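Local structure of toll-like receptor 13 (Mus musculus, 4Z0C) at residues I74-R80 and N100-L105; I121-F126 and G147-V152; F342-W348 and P368-P374. The protein serves as an innate immune receptor that recognises bacterial 23S ribosomal RNA and signals through MYD88 and TRAF6 to activate NF-kappa-B. One frame throughout, in Å; residues are numbered along the deposited sequence.

Contact 1. Residues I74-R80 and N100-L105; sequences IDEGAFR and NSFEGL. With NAG (2-acetamido-2-deoxy-beta-D-glucopyranose), chain L.
S101 meets I74 through a hydrogen bond between the two loops: OG of S101 donates to O of I74 at 2.7 Å, arriving from above the carbonyl plane, 38° out of it. A chi1 of -39° sets OG beside the backbone N of S101, where it meets the I74 carbonyl; separately, CB of S101 lies 3.7 Å from CG2 of I74. The backbone O of S101 faces the neighbouring aromatic, lying close to the plane of the F79 ring at its edge, 3.4 Å from CD2. L105 CD1 packs obliquely on the same ring and reaches F79 CB at 3.8 Å. At the solvent side R80 and E103 run side by side. CG of E103 sits under one face of the guanidinium, 3.2 Å from NH2 of R80, yet NH2 and OE1 of E103 stay 4.7 Å apart, too far for a salt bridge.

Two overlapping beta turns, type II at D75-A78 and type I at G77-R80, bring F79 inward, where L50 of the preceding repeat also touches it and I74. D75 turns away to K73, and I74 N donates an almost straight bond (172°) to O7 of an N-acetylglucosamine, probably carried by N99. The chemistry is therefore zoned: a serine-to-carbonyl bond and apolar packing join LRR 2 to LRR 3, whereas the charged pair outside touches through carbon and should contribute only a diffuse attraction.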
loop_
_atom_site.group_PDB
_atom_site.type_symbol
_atom_site.label_atom_id
_atom_site.label_comp_id
_atom_site.label_asym_id
_atom_site.label_seq_id
_atom_site.Cartn_x
_atom_site.Cartn_y
_atom_site.Cartn_z
ATOM N N ILE A 74 30.225 -36.855 -3.421
ATOM C CA ILE A 74 29.495 -37.680 -2.472
ATOM C C ILE A 74 30.248 -38.995 -2.361
ATOM O O ILE A 74 30.196 -39.825 -3.287
ATOM C CB ILE A 74 28.056 -37.967 -2.960
ATOM C CG1 ILE A 74 27.389 -36.677 -3.455
ATOM C CG2 ILE A 74 27.233 -38.660 -1.856
ATOM C CD1 ILE A 74 25.872 -36.750 -3.555
ATOM N N ASP A 75 30.943 -39.187 -1.237
ATOM C CA ASP A 75 31.771 -40.367 -1.067
ATOM C C ASP A 75 30.929 -41.627 -0.977
ATOM O O ASP A 75 29.809 -41.603 -0.467
ATOM C CB ASP A 75 32.617 -40.270 0.203
ATOM C CG ASP A 75 33.625 -39.144 0.155
ATOM O OD1 ASP A 75 34.081 -38.790 -0.953
ATOM O OD2 ASP A 75 33.985 -38.639 1.249
ATOM N N GLU A 76 31.492 -42.727 -1.463
ATOM C CA GLU A 76 30.942 -44.062 -1.227
ATOM C C GLU A 76 30.742 -44.261 0.279
ATOM O O GLU A 76 31.620 -43.938 1.079
ATOM C CB GLU A 76 31.892 -45.125 -1.778
ATOM C CG GLU A 76 31.234 -46.162 -2.671
ATOM C CD GLU A 76 30.922 -47.493 -1.965
ATOM O OE1 GLU A 76 31.133 -47.612 -0.731
ATOM O OE2 GLU A 76 30.464 -48.430 -2.666
ATOM N N GLY A 77 29.563 -44.736 0.663
ATOM C CA GLY A 77 29.221 -44.884 2.066
ATOM C C GLY A 77 28.411 -43.715 2.631
ATOM O O GLY A 77 27.796 -43.849 3.693
ATOM N N ALA A 78 28.379 -42.590 1.914
ATOM C CA ALA A 78 27.748 -41.359 2.409
ATOM C C ALA A 78 26.434 -41.558 3.163
ATOM O O ALA A 78 26.257 -41.041 4.276
ATOM C CB ALA A 78 27.548 -40.383 1.279
ATOM N N PHE A 79 25.543 -42.344 2.565
ATOM C CA PHE A 79 24.205 -42.571 3.106
ATOM C C PHE A 79 24.009 -43.911 3.844
ATOM O O PHE A 79 22.879 -44.403 3.938
ATOM C CB PHE A 79 23.173 -42.435 1.989
ATOM C CG PHE A 79 23.309 -41.170 1.204
ATOM C CD1 PHE A 79 22.909 -39.952 1.746
ATOM C CD2 PHE A 79 23.833 -41.186 -0.085
ATOM C CE1 PHE A 79 23.033 -38.771 1.006
ATOM C CE2 PHE A 79 23.966 -40.008 -0.828
ATOM C CZ PHE A 79 23.564 -38.809 -0.287
ATOM N N ARG A 80 25.093 -44.515 4.332
ATOM C CA ARG A 80 24.965 -45.780 5.075
ATOM C C ARG A 80 24.144 -45.648 6.361
ATOM O O ARG A 80 24.208 -44.633 7.051
ATOM C CB ARG A 80 26.326 -46.437 5.343
ATOM C CG ARG A 80 26.626 -47.568 4.352
ATOM C CD ARG A 80 28.074 -48.061 4.349
ATOM N NE ARG A 80 28.317 -48.978 3.231
ATOM C CZ ARG A 80 27.759 -50.181 3.108
ATOM N NH1 ARG A 80 26.924 -50.625 4.039
ATOM N NH2 ARG A 80 28.031 -50.943 2.053
ATOM N N ASN A 100 28.987 -44.549 -7.247
ATOM C CA ASN A 100 28.296 -45.567 -6.465
ATOM C C ASN A 100 28.143 -45.189 -4.985
ATOM O O ASN A 100 28.590 -45.917 -4.097
ATOM C CB ASN A 100 29.069 -46.862 -6.621
ATOM C CG ASN A 100 29.236 -47.242 -8.077
ATOM O OD1 ASN A 100 28.263 -47.543 -8.764
ATOM N ND2 ASN A 100 30.467 -47.162 -8.577
ATOM N N SER A 101 27.515 -44.042 -4.729
ATOM C CA SER A 101 27.364 -43.501 -3.375
ATOM C C SER A 101 26.086 -43.878 -2.602
ATOM O O SER A 101 25.895 -43.437 -1.475
ATOM C CB SER A 101 27.464 -41.977 -3.453
ATOM O OG SER A 101 28.456 -41.572 -4.384
ATOM N N PHE A 102 25.259 -44.741 -3.169
ATOM C CA PHE A 102 23.914 -45.009 -2.644
ATOM C C PHE A 102 23.644 -46.253 -1.792
ATOM O O PHE A 102 22.481 -46.617 -1.606
ATOM C CB PHE A 102 22.917 -44.924 -3.802
ATOM C CG PHE A 102 23.022 -43.639 -4.558
ATOM C CD1 PHE A 102 22.467 -42.472 -4.040
ATOM C CD2 PHE A 102 23.772 -43.566 -5.719
ATOM C CE1 PHE A 102 22.585 -41.277 -4.717
ATOM C CE2 PHE A 102 23.897 -42.368 -6.393
ATOM C CZ PHE A 102 23.302 -41.220 -5.889
ATOM N N GLU A 103 24.684 -46.916 -1.294
ATOM C CA GLU A 103 24.454 -48.093 -0.461
ATOM C C GLU A 103 23.725 -47.720 0.841
ATOM O O GLU A 103 24.023 -46.714 1.479
ATOM C CB GLU A 103 25.769 -48.818 -0.155
ATOM C CG GLU A 103 25.610 -50.332 0.067
ATOM C CD GLU A 103 25.458 -51.145 -1.234
ATOM O OE1 GLU A 103 26.117 -50.814 -2.246
ATOM O OE2 GLU A 103 24.677 -52.124 -1.237
ATOM N N GLY A 104 22.751 -48.545 1.206
ATOM C CA GLY A 104 21.962 -48.342 2.405
ATOM C C GLY A 104 20.591 -47.748 2.163
ATOM O O GLY A 104 19.717 -47.795 3.028
ATOM N N LEU A 105 20.373 -47.214 0.969
ATOM C CA LEU A 105 19.136 -46.489 0.714
ATOM C C LEU A 105 18.056 -47.441 0.243
ATOM O O LEU A 105 17.402 -47.198 -0.774
ATOM C CB LEU A 105 19.375 -45.366 -0.289
ATOM C CG LEU A 105 20.280 -44.280 0.289
ATOM C CD1 LEU A 105 20.787 -43.366 -0.805
ATOM C CD2 LEU A 105 19.537 -43.475 1.370
HETATM C C1 NAG L . 32.508 -39.217 -8.900
HETATM C C2 NAG L . 32.370 -37.870 -8.178
HETATM C C3 NAG L . 33.176 -36.749 -8.830
HETATM C C4 NAG L . 34.577 -37.198 -9.240
HETATM C C5 NAG L . 34.545 -38.563 -9.924
HETATM C C6 NAG L . 35.949 -39.089 -10.231
HETATM C C7 NAG L . 30.346 -37.310 -6.948
HETATM C C8 NAG L . 29.162 -36.390 -6.959
HETATM N N2 NAG L . 30.978 -37.472 -8.105
HETATM O O3 NAG L . 33.276 -35.680 -7.916
HETATM O O4 NAG L . 35.111 -36.241 -10.131
HETATM O O5 NAG L . 33.872 -39.504 -9.113
HETATM O O6 NAG L . 36.558 -39.608 -9.066
HETATM O O7 NAG L . 30.681 -37.865 -5.906
#

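Contact 2. Residues I121-F126 and G147-V152; sequences IHKDAF and GILEAV
The bend at I121-F126, with a type I turn from H122 to A125, lies against the last turns of helix 145-152, the CA atoms of K123 and A151 4.6 Å apart. The two backbones are joined through water: one molecule donates to the carbonyl O atoms of both I121 and G147, and a second donates to O of K123 and O of A151 while accepting from N of F126; the contacts to G147 and F126 are doubtfully short. Beneath them A151 CB meets CG2 of I121 at 3.6 Å, the branch that chi1 of -58° sets trans to the backbone N. The other branch of I121 crosses I148 at an oblique angle, their CD1 atoms 3.9 Å apart. F126 turns its ring edge to the helix: CD2 lies 3.4 Å from A151 O and 4.0 Å from V152 CG1, and both F126 and V152 also rest on L135. Outside, CD of K123 lies 3.5 Å from OE2 of E150. NZ of K123 remains 5.7 Å from OE2 of E150, whose OE1 is salt-bridged to R176. Hydrophobic packing and bridging water, rather than direct hydrogen bonds, thus join LRR 4 to LRR 5.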
loop_
_atom_site.group_PDB
_atom_site.type_symbol
_atom_site.label_atom_id
_atom_site.label_comp_id
_atom_site.label_asym_id
_atom_site.label_seq_id
_atom_site.Cartn_x
_atom_site.Cartn_y
_atom_site.Cartn_z
ATOM N N ILE A 121 26.329 -41.440 -15.370
ATOM C CA ILE A 121 25.979 -42.150 -14.151
ATOM C C ILE A 121 26.605 -43.527 -14.246
ATOM O O ILE A 121 26.420 -44.230 -15.244
ATOM C CB ILE A 121 24.463 -42.325 -14.007
ATOM C CG1 ILE A 121 23.750 -40.965 -14.024
ATOM C CG2 ILE A 121 24.148 -43.091 -12.734
ATOM C CD1 ILE A 121 22.267 -41.054 -13.718
ATOM N N HIS A 122 27.358 -43.913 -13.222
ATOM C CA HIS A 122 28.018 -45.203 -13.243
ATOM C C HIS A 122 26.982 -46.315 -13.342
ATOM O O HIS A 122 25.907 -46.231 -12.734
ATOM C CB HIS A 122 28.907 -45.423 -12.019
ATOM C CG HIS A 122 29.726 -46.674 -12.108
ATOM N ND1 HIS A 122 29.272 -47.894 -11.662
ATOM C CD2 HIS A 122 30.956 -46.896 -12.632
ATOM C CE1 HIS A 122 30.195 -48.814 -11.890
ATOM N NE2 HIS A 122 31.223 -48.233 -12.480
ATOM N N LYS A 123 27.314 -47.330 -14.137
ATOM C CA LYS A 123 26.447 -48.473 -14.392
ATOM C C LYS A 123 25.796 -49.045 -13.134
ATOM O O LYS A 123 24.641 -49.471 -13.163
ATOM C CB LYS A 123 27.266 -49.577 -15.061
ATOM C CG LYS A 123 26.436 -50.626 -15.770
ATOM C CD LYS A 123 27.326 -51.646 -16.485
ATOM C CE LYS A 123 28.511 -52.050 -15.623
ATOM N NZ LYS A 123 28.269 -53.344 -14.917
ATOM N N ASP A 124 26.538 -49.052 -12.033
ATOM C CA ASP A 124 26.064 -49.684 -10.801
ATOM C C ASP A 124 25.680 -48.696 -9.715
ATOM O O ASP A 124 25.529 -49.085 -8.552
ATOM C CB ASP A 124 27.117 -50.634 -10.243
ATOM C CG ASP A 124 27.459 -51.745 -11.203
ATOM O OD1 ASP A 124 26.521 -52.430 -11.673
ATOM O OD2 ASP A 124 28.662 -51.923 -11.496
ATOM N N ALA A 125 25.539 -47.422 -10.078
ATOM C CA ALA A 125 25.235 -46.405 -9.079
ATOM C C ALA A 125 23.937 -46.715 -8.333
ATOM O O ALA A 125 23.887 -46.596 -7.124
ATOM C CB ALA A 125 25.196 -45.040 -9.703
ATOM N N PHE A 126 22.916 -47.180 -9.048
ATOM C CA PHE A 126 21.567 -47.323 -8.479
ATOM C C PHE A 126 21.181 -48.723 -7.974
ATOM O O PHE A 126 20.037 -48.937 -7.561
ATOM C CB PHE A 126 20.519 -46.813 -9.491
ATOM C CG PHE A 126 20.693 -45.377 -9.863
ATOM C CD1 PHE A 126 21.118 -44.447 -8.916
ATOM C CD2 PHE A 126 20.456 -44.947 -11.157
ATOM C CE1 PHE A 126 21.279 -43.112 -9.254
ATOM C CE2 PHE A 126 20.620 -43.609 -11.504
ATOM C CZ PHE A 126 21.032 -42.696 -10.549
ATOM N N GLY A 147 24.029 -44.497 -21.719
ATOM C CA GLY A 147 24.572 -44.559 -20.372
ATOM C C GLY A 147 23.526 -44.448 -19.273
ATOM O O GLY A 147 23.643 -45.092 -18.242
ATOM N N ILE A 148 22.520 -43.604 -19.477
ATOM C CA ILE A 148 21.434 -43.483 -18.509
ATOM C C ILE A 148 20.636 -44.782 -18.465
ATOM O O ILE A 148 20.299 -45.270 -17.394
ATOM C CB ILE A 148 20.477 -42.302 -18.831
ATOM C CG1 ILE A 148 21.248 -40.986 -18.886
ATOM C CG2 ILE A 148 19.373 -42.223 -17.779
ATOM C CD1 ILE A 148 21.896 -40.638 -17.572
ATOM N N LEU A 149 20.334 -45.340 -19.636
ATOM C CA LEU A 149 19.632 -46.622 -19.714
ATOM C C LEU A 149 20.381 -47.752 -19.010
ATOM O O LEU A 149 19.768 -48.584 -18.344
ATOM C CB LEU A 149 19.329 -46.998 -21.163
ATOM C CG LEU A 149 18.101 -46.329 -21.774
ATOM C CD1 LEU A 149 18.028 -46.627 -23.254
ATOM C CD2 LEU A 149 16.844 -46.812 -21.077
ATOM N N GLU A 150 21.701 -47.781 -19.154
ATOM C CA GLU A 150 22.519 -48.748 -18.424
ATOM C C GLU A 150 22.325 -48.603 -16.932
ATOM O O GLU A 150 22.283 -49.592 -16.198
ATOM C CB GLU A 150 24.001 -48.565 -18.757
ATOM C CG GLU A 150 24.433 -49.157 -20.096
ATOM C CD GLU A 150 24.444 -50.680 -20.084
ATOM O OE1 GLU A 150 23.638 -51.293 -20.816
ATOM O OE2 GLU A 150 25.271 -51.261 -19.343
ATOM N N ALA A 151 22.201 -47.360 -16.485
ATOM C CA ALA A 151 22.165 -47.075 -15.053
ATOM C C ALA A 151 20.793 -47.324 -14.449
ATOM O O ALA A 151 20.679 -47.591 -13.261
ATOM C CB ALA A 151 22.632 -45.658 -14.775
ATOM N N VAL A 152 19.753 -47.272 -15.272
ATOM C CA VAL A 152 18.399 -47.414 -14.749
ATOM C C VAL A 152 17.622 -48.668 -15.168
ATOM O O VAL A 152 16.599 -48.982 -14.553
ATOM C CB VAL A 152 17.541 -46.133 -15.027
ATOM C CG1 VAL A 152 18.224 -44.895 -14.445
ATOM C CG2 VAL A 152 17.265 -45.962 -16.505
HETATM O O HOH W 1 25.183 -46.282 -16.634
HETATM O O HOH W 2 22.812 -48.319 -11.231
#

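Contact 3. Residues F342-W348 and P368-P374; sequences FINNRTW and PDFAFSP. With NAG (2-acetamido-2-deoxy-beta-D-glucopyranose), chain Q.
The carbonyl O of A371 accepts from NE1 of W348 at 2.7 Å, with an N-H...O angle of 154° and the oxygen in the plane of the indole. A chi1 of 47° places CG of W348 between its backbone N and carbonyl carbon, and this carries the indole back over its own chain, where O of N344 and CG2 of T347 approach one face. Its far end reaches F372: CH2 lies 3.7 Å from CE1, and the six-membered rings are inclined by 28° but slid apart, with centroids 5.4 Å distant, so overlap is slight. P374 closes the same indole at an edge, CG standing 4.0 Å from CD1 of W348. At the start of the contact P368 packs CG on CE1 of F342 at 3.8 Å, and its CD lies 3.1 Å from O of I343.

N345 carries an N-linked sugar that extends over the P368-A371 turn; ND2 to C1 is 1.4 Å, although the sugar is modelled too tightly here for finer detail. CD2 of F370 lies 3.8 Å from C4 of that sugar. F372 continues to F396 in the next repeat, their rings nearly parallel, and W348 occupies the position in LRR 13 that F372 holds in LRR 14. Aromatics that follow one another at the same position of successive repeats are characteristic of the phenylalanine spine of a leucine-rich-repeat solenoid.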
loop_
_atom_site.group_PDB
_atom_site.type_symbol
_atom_site.label_atom_id
_atom_site.label_comp_id
_atom_site.label_asym_id
_atom_site.label_seq_id
_atom_site.Cartn_x
_atom_site.Cartn_y
_atom_site.Cartn_z
ATOM N N PHE A 342 -15.252 -10.823 -29.534
ATOM C CA PHE A 342 -16.684 -11.045 -29.678
ATOM C C PHE A 342 -17.020 -12.512 -29.648
ATOM O O PHE A 342 -16.353 -13.323 -30.293
ATOM C CB PHE A 342 -17.240 -10.396 -30.960
ATOM C CG PHE A 342 -18.743 -10.443 -31.051
ATOM C CD1 PHE A 342 -19.523 -9.571 -30.302
ATOM C CD2 PHE A 342 -19.377 -11.362 -31.871
ATOM C CE1 PHE A 342 -20.911 -9.621 -30.380
ATOM C CE2 PHE A 342 -20.763 -11.417 -31.955
ATOM C CZ PHE A 342 -21.527 -10.554 -31.219
ATOM N N ILE A 343 -18.051 -12.855 -28.888
ATOM C CA ILE A 343 -18.491 -14.241 -28.810
ATOM C C ILE A 343 -19.985 -14.207 -28.531
ATOM O O ILE A 343 -20.467 -13.302 -27.851
ATOM C CB ILE A 343 -17.709 -15.007 -27.706
ATOM C CG1 ILE A 343 -17.803 -16.518 -27.884
ATOM C CG2 ILE A 343 -18.131 -14.568 -26.296
ATOM C CD1 ILE A 343 -16.576 -17.207 -27.371
ATOM N N ASN A 344 -20.737 -15.145 -29.091
ATOM C CA ASN A 344 -22.181 -15.130 -28.868
ATOM C C ASN A 344 -22.874 -16.493 -28.836
ATOM O O ASN A 344 -22.248 -17.526 -28.719
ATOM C CB ASN A 344 -22.862 -14.195 -29.873
ATOM C CG ASN A 344 -22.923 -14.778 -31.280
ATOM O OD1 ASN A 344 -22.495 -15.912 -31.534
ATOM N ND2 ASN A 344 -23.464 -13.999 -32.207
ATOM N N ASN A 345 -24.188 -16.452 -28.991
ATOM C CA ASN A 345 -25.067 -17.607 -28.923
ATOM C C ASN A 345 -24.884 -18.676 -30.001
ATOM O O ASN A 345 -25.270 -19.823 -29.820
ATOM C CB ASN A 345 -26.504 -17.083 -29.025
ATOM C CG ASN A 345 -27.327 -17.468 -27.848
ATOM O OD1 ASN A 345 -26.821 -18.158 -26.965
ATOM N ND2 ASN A 345 -28.568 -16.981 -27.768
ATOM N N ARG A 346 -24.282 -18.296 -31.115
ATOM C CA ARG A 346 -24.212 -19.172 -32.268
ATOM C C ARG A 346 -23.043 -20.123 -32.257
ATOM O O ARG A 346 -23.057 -21.122 -32.986
ATOM C CB ARG A 346 -24.169 -18.358 -33.566
ATOM C CG ARG A 346 -25.365 -17.462 -33.823
ATOM C CD ARG A 346 -26.663 -18.250 -33.934
ATOM N NE ARG A 346 -27.773 -17.383 -34.330
ATOM C CZ ARG A 346 -27.884 -16.819 -35.531
ATOM N NH1 ARG A 346 -26.951 -17.025 -36.451
ATOM N NH2 ARG A 346 -28.924 -16.044 -35.812
ATOM N N THR A 347 -22.024 -19.814 -31.464
ATOM C CA THR A 347 -20.806 -20.619 -31.515
ATOM C C THR A 347 -20.878 -21.944 -30.759
ATOM O O THR A 347 -20.286 -22.930 -31.189
ATOM C CB THR A 347 -19.564 -19.824 -31.053
ATOM O OG1 THR A 347 -18.381 -20.473 -31.547
ATOM C CG2 THR A 347 -19.509 -19.721 -29.518
ATOM N N TRP A 348 -21.614 -21.967 -29.653
ATOM C CA TRP A 348 -21.643 -23.126 -28.765
ATOM C C TRP A 348 -23.075 -23.483 -28.400
ATOM O O TRP A 348 -23.369 -23.882 -27.272
ATOM C CB TRP A 348 -20.825 -22.864 -27.504
ATOM C CG TRP A 348 -21.095 -21.530 -26.832
ATOM C CD1 TRP A 348 -22.307 -20.901 -26.674
ATOM C CD2 TRP A 348 -20.118 -20.660 -26.256
ATOM N NE1 TRP A 348 -22.138 -19.693 -26.024
ATOM C CE2 TRP A 348 -20.802 -19.523 -25.761
ATOM C CE3 TRP A 348 -18.730 -20.726 -26.115
ATOM C CZ2 TRP A 348 -20.144 -18.481 -25.127
ATOM C CZ3 TRP A 348 -18.078 -19.680 -25.481
ATOM C CH2 TRP A 348 -18.788 -18.569 -25.003
ATOM N N PRO A 368 -22.581 -10.036 -25.599
ATOM C CA PRO A 368 -23.972 -9.750 -25.955
ATOM C C PRO A 368 -24.958 -10.551 -25.123
ATOM O O PRO A 368 -24.581 -11.540 -24.486
ATOM C CB PRO A 368 -24.043 -10.163 -27.429
ATOM C CG PRO A 368 -22.967 -11.160 -27.595
ATOM C CD PRO A 368 -21.861 -10.745 -26.665
ATOM N N ASP A 369 -26.216 -10.120 -25.158
ATOM C CA ASP A 369 -27.316 -10.777 -24.463
ATOM C C ASP A 369 -27.398 -12.257 -24.826
ATOM O O ASP A 369 -27.255 -12.626 -25.989
ATOM C CB ASP A 369 -28.635 -10.096 -24.819
ATOM C CG ASP A 369 -28.638 -8.621 -24.483
ATOM O OD1 ASP A 369 -27.781 -8.196 -23.673
ATOM O OD2 ASP A 369 -29.476 -7.886 -25.051
ATOM N N PHE A 370 -27.622 -13.081 -23.808
ATOM C CA PHE A 370 -27.784 -14.531 -23.944
ATOM C C PHE A 370 -26.567 -15.282 -24.486
ATOM O O PHE A 370 -26.682 -16.443 -24.829
ATOM C CB PHE A 370 -29.042 -14.860 -24.755
ATOM C CG PHE A 370 -30.243 -14.067 -24.337
ATOM C CD1 PHE A 370 -30.983 -14.443 -23.234
ATOM C CD2 PHE A 370 -30.608 -12.917 -25.026
ATOM C CE1 PHE A 370 -32.089 -13.699 -22.831
ATOM C CE2 PHE A 370 -31.714 -12.159 -24.630
ATOM C CZ PHE A 370 -32.457 -12.550 -23.533
ATOM N N ALA A 371 -25.402 -14.637 -24.513
ATOM C CA ALA A 371 -24.180 -15.262 -25.028
ATOM C C ALA A 371 -23.879 -16.612 -24.400
ATOM O O ALA A 371 -23.509 -17.550 -25.102
ATOM C CB ALA A 371 -22.981 -14.336 -24.861
ATOM N N PHE A 372 -24.005 -16.705 -23.079
ATOM C CA PHE A 372 -23.677 -17.948 -22.393
ATOM C C PHE A 372 -24.891 -18.855 -22.169
ATOM O O PHE A 372 -24.750 -19.989 -21.706
ATOM C CB PHE A 372 -22.977 -17.653 -21.059
ATOM C CG PHE A 372 -21.649 -16.979 -21.217
ATOM C CD1 PHE A 372 -20.510 -17.720 -21.467
ATOM C CD2 PHE A 372 -21.541 -15.602 -21.126
ATOM C CE1 PHE A 372 -19.285 -17.102 -21.625
ATOM C CE2 PHE A 372 -20.321 -14.978 -21.293
ATOM C CZ PHE A 372 -19.194 -15.721 -21.539
ATOM N N SER A 373 -26.069 -18.381 -22.558
ATOM C CA SER A 373 -27.321 -19.076 -22.252
ATOM C C SER A 373 -27.474 -20.556 -22.682
ATOM O O SER A 373 -28.153 -21.323 -21.987
ATOM C CB SER A 373 -28.508 -18.257 -22.743
ATOM O OG SER A 373 -28.563 -17.018 -22.069
ATOM N N PRO A 374 -26.864 -20.968 -23.815
ATOM C CA PRO A 374 -27.003 -22.397 -24.118
ATOM C C PRO A 374 -26.291 -23.293 -23.099
ATOM O O PRO A 374 -26.642 -24.467 -22.966
ATOM C CB PRO A 374 -26.319 -22.540 -25.484
ATOM C CG PRO A 374 -26.236 -21.172 -26.034
ATOM C CD PRO A 374 -26.088 -20.274 -24.856
HETATM C C1 NAG Q . -29.080 -16.374 -28.962
HETATM C C2 NAG Q . -30.271 -16.723 -28.052
HETATM C C3 NAG Q . -31.513 -15.877 -28.372
HETATM C C4 NAG Q . -31.135 -14.400 -28.492
HETATM C C5 NAG Q . -30.008 -14.281 -29.512
HETATM C C6 NAG Q . -29.641 -12.849 -29.897
HETATM C C7 NAG Q . -30.571 -18.992 -27.091
HETATM C C8 NAG Q . -31.215 -20.327 -27.337
HETATM N N2 NAG Q . -30.579 -18.144 -28.130
HETATM O O3 NAG Q . -32.506 -16.058 -27.382
HETATM O O4 NAG Q . -32.244 -13.610 -28.855
HETATM O O5 NAG Q . -28.890 -14.967 -28.976
HETATM O O6 NAG Q . -28.887 -12.221 -28.882
HETATM O O7 NAG Q . -30.066 -18.730 -25.990
#

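How the contacts relate
All three contacts join consecutive leucine-rich repeats on the outer side of the curved ectodomain, through loops, a short strand and, in contact 2, helix 145-152: LRR 2 to 3, LRR 4 to 5 and LRR 13 to 14. Contacts 1 and 2 are neighbours, with centres about 15 Å apart, and they touch where CD2 of F102 lies 3.3 Å from O of A125. Contact 3 is distant, its centre about 63 Å from that of contact 1 and about 57 Å from that of contact 2. None meets the bound RNA: nearest atoms are about 18, 20 and 22 Å from it. An N-acetylglucosamine is hydrogen-bonded to I74 in contact 1, and another is attached to N345 within contact 3.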